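Local coordinates for nitronate monooxygenase family protein (Pseudomonas aeruginosa, PDB 4QIT) that uses FMN and molecular oxygen to carry out the oxidative denitrification of alkyl nitronates, with the toxin propionate 3-nitronate as its best substrate, at residues W92-Y95 / L96-L99. The protein carries 1 engineered substitution. Numbering follows the deposited sequence.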
ATOM      1  N   TRP A  92      19.681 -24.153   5.397  1.00 14.15           N
ATOM      2  CA  TRP A  92      19.652 -22.701   5.496  1.00 12.36           C
ATOM      3  C   TRP A  92      20.943 -22.187   6.133  1.00 13.16           C
ATOM      4  O   TRP A  92      21.562 -21.249   5.622  1.00 14.66           O
ATOM      5  CB  TRP A  92      18.427 -22.241   6.290  1.00 12.01           C
ATOM      6  CG  TRP A  92      18.242 -20.757   6.239  1.00 11.65           C
ATOM      7  CD1 TRP A  92      18.481 -19.853   7.239  1.00 11.51           C
ATOM      8  CD2 TRP A  92      17.784 -20.003   5.117  1.00 12.18           C
ATOM      9  NE1 TRP A  92      18.202 -18.579   6.801  1.00 13.11           N
ATOM     10  CE2 TRP A  92      17.773 -18.646   5.496  1.00 13.55           C
ATOM     11  CE3 TRP A  92      17.390 -20.348   3.817  1.00 14.58           C
ATOM     12  CZ2 TRP A  92      17.376 -17.629   4.626  1.00 13.48           C
ATOM     13  CZ3 TRP A  92      16.994 -19.339   2.952  1.00 16.93           C
ATOM     14  CH2 TRP A  92      16.995 -17.992   3.359  1.00 16.81           C
ATOM     15  N   LEU A  93      21.335 -22.799   7.248  1.00 13.46           N
ATOM     16  CA  LEU A  93      22.591 -22.460   7.910  1.00 13.90           C
ATOM     17  C   LEU A  93      23.796 -22.641   6.982  1.00 15.39           C
ATOM     18  O   LEU A  93      24.670 -21.781   6.928  1.00 14.79           O
ATOM     19  CB  LEU A  93      22.757 -23.296   9.178  1.00 15.72           C
ATOM     20  CG  LEU A  93      21.761 -22.949  10.287  1.00 16.14           C
ATOM     21  CD1 LEU A  93      21.740 -24.024  11.365  1.00 16.72           C
ATOM     22  CD2 LEU A  93      22.113 -21.598  10.889  1.00 20.42           C
ATOM     23  N   ASP A  94      23.831 -23.745   6.236  1.00 16.51           N
ATOM     24  CA  ASP A  94      24.930 -23.972   5.296  1.00 18.74           C
ATOM     25  C   ASP A  94      25.009 -22.852   4.259  1.00 17.29           C
ATOM     26  O   ASP A  94      26.099 -22.399   3.886  1.00 19.31           O
ATOM     27  CB  ASP A  94      24.771 -25.323   4.587  1.00 18.04           C
ATOM     28  CG  ASP A  94      25.043 -26.506   5.500  1.00 20.78           C
ATOM     29  OD1 ASP A  94      25.539 -26.308   6.632  1.00 21.13           O
ATOM     30  OD2 ASP A  94      24.769 -27.646   5.071  1.00 23.59           O
ATOM     31  N   TYR A  95      23.844 -22.415   3.791  1.00 17.15           N
ATOM     32  CA  TYR A  95      23.748 -21.307   2.848  1.00 17.67           C
ATOM     33  C   TYR A  95      24.296 -20.004   3.430  1.00 17.29           C
ATOM     34  O   TYR A  95      24.935 -19.224   2.719  1.00 19.81           O
ATOM     35  CB  TYR A  95      22.296 -21.114   2.393  1.00 18.08           C
ATOM     36  CG  TYR A  95      22.127 -19.995   1.389  1.00 21.98           C
ATOM     37  CD1 TYR A  95      22.542 -20.151   0.071  1.00 21.32           C
ATOM     38  CD2 TYR A  95      21.557 -18.784   1.756  1.00 22.11           C
ATOM     39  CE1 TYR A  95      22.399 -19.127  -0.852  1.00 24.06           C
ATOM     40  CE2 TYR A  95      21.407 -17.754   0.838  1.00 26.95           C
ATOM     41  CZ  TYR A  95      21.831 -17.935  -0.462  1.00 27.48           C
ATOM     42  OH  TYR A  95      21.686 -16.920  -1.378  1.00 36.14           O
ATOM     43  N   LEU A  96      24.054 -19.776   4.722  1.00 15.93           N
ATOM     44  CA  LEU A  96      24.497 -18.552   5.396  1.00 16.57           C
ATOM     45  C   LEU A  96      25.973 -18.587   5.793  1.00 16.01           C
ATOM     46  O   LEU A  96      26.528 -17.570   6.209  1.00 17.79           O
ATOM     47  CB  LEU A  96      23.644 -18.287   6.649  1.00 13.57           C
ATOM     48  CG  LEU A  96      22.260 -17.623   6.537  1.00 19.09           C
ATOM     49  CD1 LEU A  96      21.407 -18.171   5.424  1.00 26.75           C
ATOM     50  CD2 LEU A  96      21.516 -17.682   7.878  1.00 14.67           C
ATOM     51  N   LYS A  97      26.602 -19.749   5.665  1.00 16.01           N
ATOM     52  CA  LYS A  97      27.974 -19.952   6.145  1.00 17.82           C
ATOM     53  C   LYS A  97      28.996 -18.879   5.711  1.00 17.38           C
ATOM     54  O   LYS A  97      29.783 -18.409   6.540  1.00 18.06           O
ATOM     55  CB  LYS A  97      28.446 -21.358   5.758  1.00 18.82           C
ATOM     56  CG  LYS A  97      29.449 -21.975   6.696  1.00 26.38           C
ATOM     57  CD  LYS A  97      29.488 -23.480   6.479  1.00 29.79           C
ATOM     58  CE  LYS A  97      30.225 -24.185   7.600  1.00 38.17           C
ATOM     59  NZ  LYS A  97      29.345 -25.177   8.290  1.00 39.64           N
ATOM     60  N   PRO A  98      28.987 -18.474   4.426  1.00 17.20           N
ATOM     61  CA  PRO A  98      29.966 -17.449   4.040  1.00 17.41           C
ATOM     62  C   PRO A  98      29.756 -16.099   4.731  1.00 17.33           C
ATOM     63  O   PRO A  98      30.733 -15.387   4.970  1.00 17.00           O
ATOM     64  CB  PRO A  98      29.742 -17.301   2.530  1.00 21.27           C
ATOM     65  CG  PRO A  98      29.153 -18.598   2.108  1.00 23.20           C
ATOM     66  CD  PRO A  98      28.273 -19.007   3.250  1.00 17.75           C
ATOM     67  N   LEU A  99      28.509 -15.750   5.042  1.00 15.46           N
ATOM     68  CA  LEU A  99      28.228 -14.510   5.764  1.00 13.91           C
ATOM     69  C   LEU A  99      28.807 -14.539   7.182  1.00 14.31           C
ATOM     70  O   LEU A  99      29.407 -13.559   7.650  1.00 15.39           O
ATOM     71  CB  LEU A  99      26.721 -14.242   5.796  1.00 13.50           C
ATOM     72  CG  LEU A  99      26.078 -14.116   4.416  1.00 15.24           C
ATOM     73  CD1 LEU A  99      24.558 -14.025   4.529  1.00 17.57           C
ATOM     74  CD2 LEU A  99      26.653 -12.917   3.666  1.00 17.90           C
TER
HETATM   75  O   HOH W   1      26.391 -24.530   8.612  1.00 29.07           O
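Leu96 lays its CD1 methyl over one face of the Trp92 indole, a CH-pi contact one helical turn apart: CD1 is 3.7 Å from the centroid of the five-membered ring and 18° off the ring normal. Leu96 CD2 also comes close, 3.6 Å from Trp92 NE1, but only CD1 is placed over the ring face. Trp92 CG stands anti to the backbone N (chi1 -171°), beside its own carbonyl carbon, on the side from which Leu96 comes. The same methyl meets the Tyr95 ring at its edge, near its plane, with Tyr95 CD2 3.7 Å from Leu96 CD1.

The backbone bonding of this turn is irregular. Leu96 N donates to Trp92 O with an N-H...O angle of 143° and more weakly to Leu93 O, whereas Lys97 N donates to Asp94 O from well above the carbonyl plane, an i to i+3 bond. The helix is kinked where the N atoms of Pro98 and Leu99 make no bond to residues 92-95; Pro98 has no N-H to give, and its CD lies 3.4 Å from Tyr95 O. On the exposed side, Asp94 OD1 and Lys97 NZ stand 4.3 Å apart, beyond a salt bridge, and one water links them by accepting from NZ and donating to OD1.

All this belongs to helix 86-101, away from the flavin and nitroethane sites of the TIM-barrel enzyme: Leu93 and Leu96 pack on Ala311 and Leu99 on Leu315 of helix 307-320, while Trp92 touches Leu302 and Pro303, and Tyr95 touches Val299 and Pro300, in the loop before that helix.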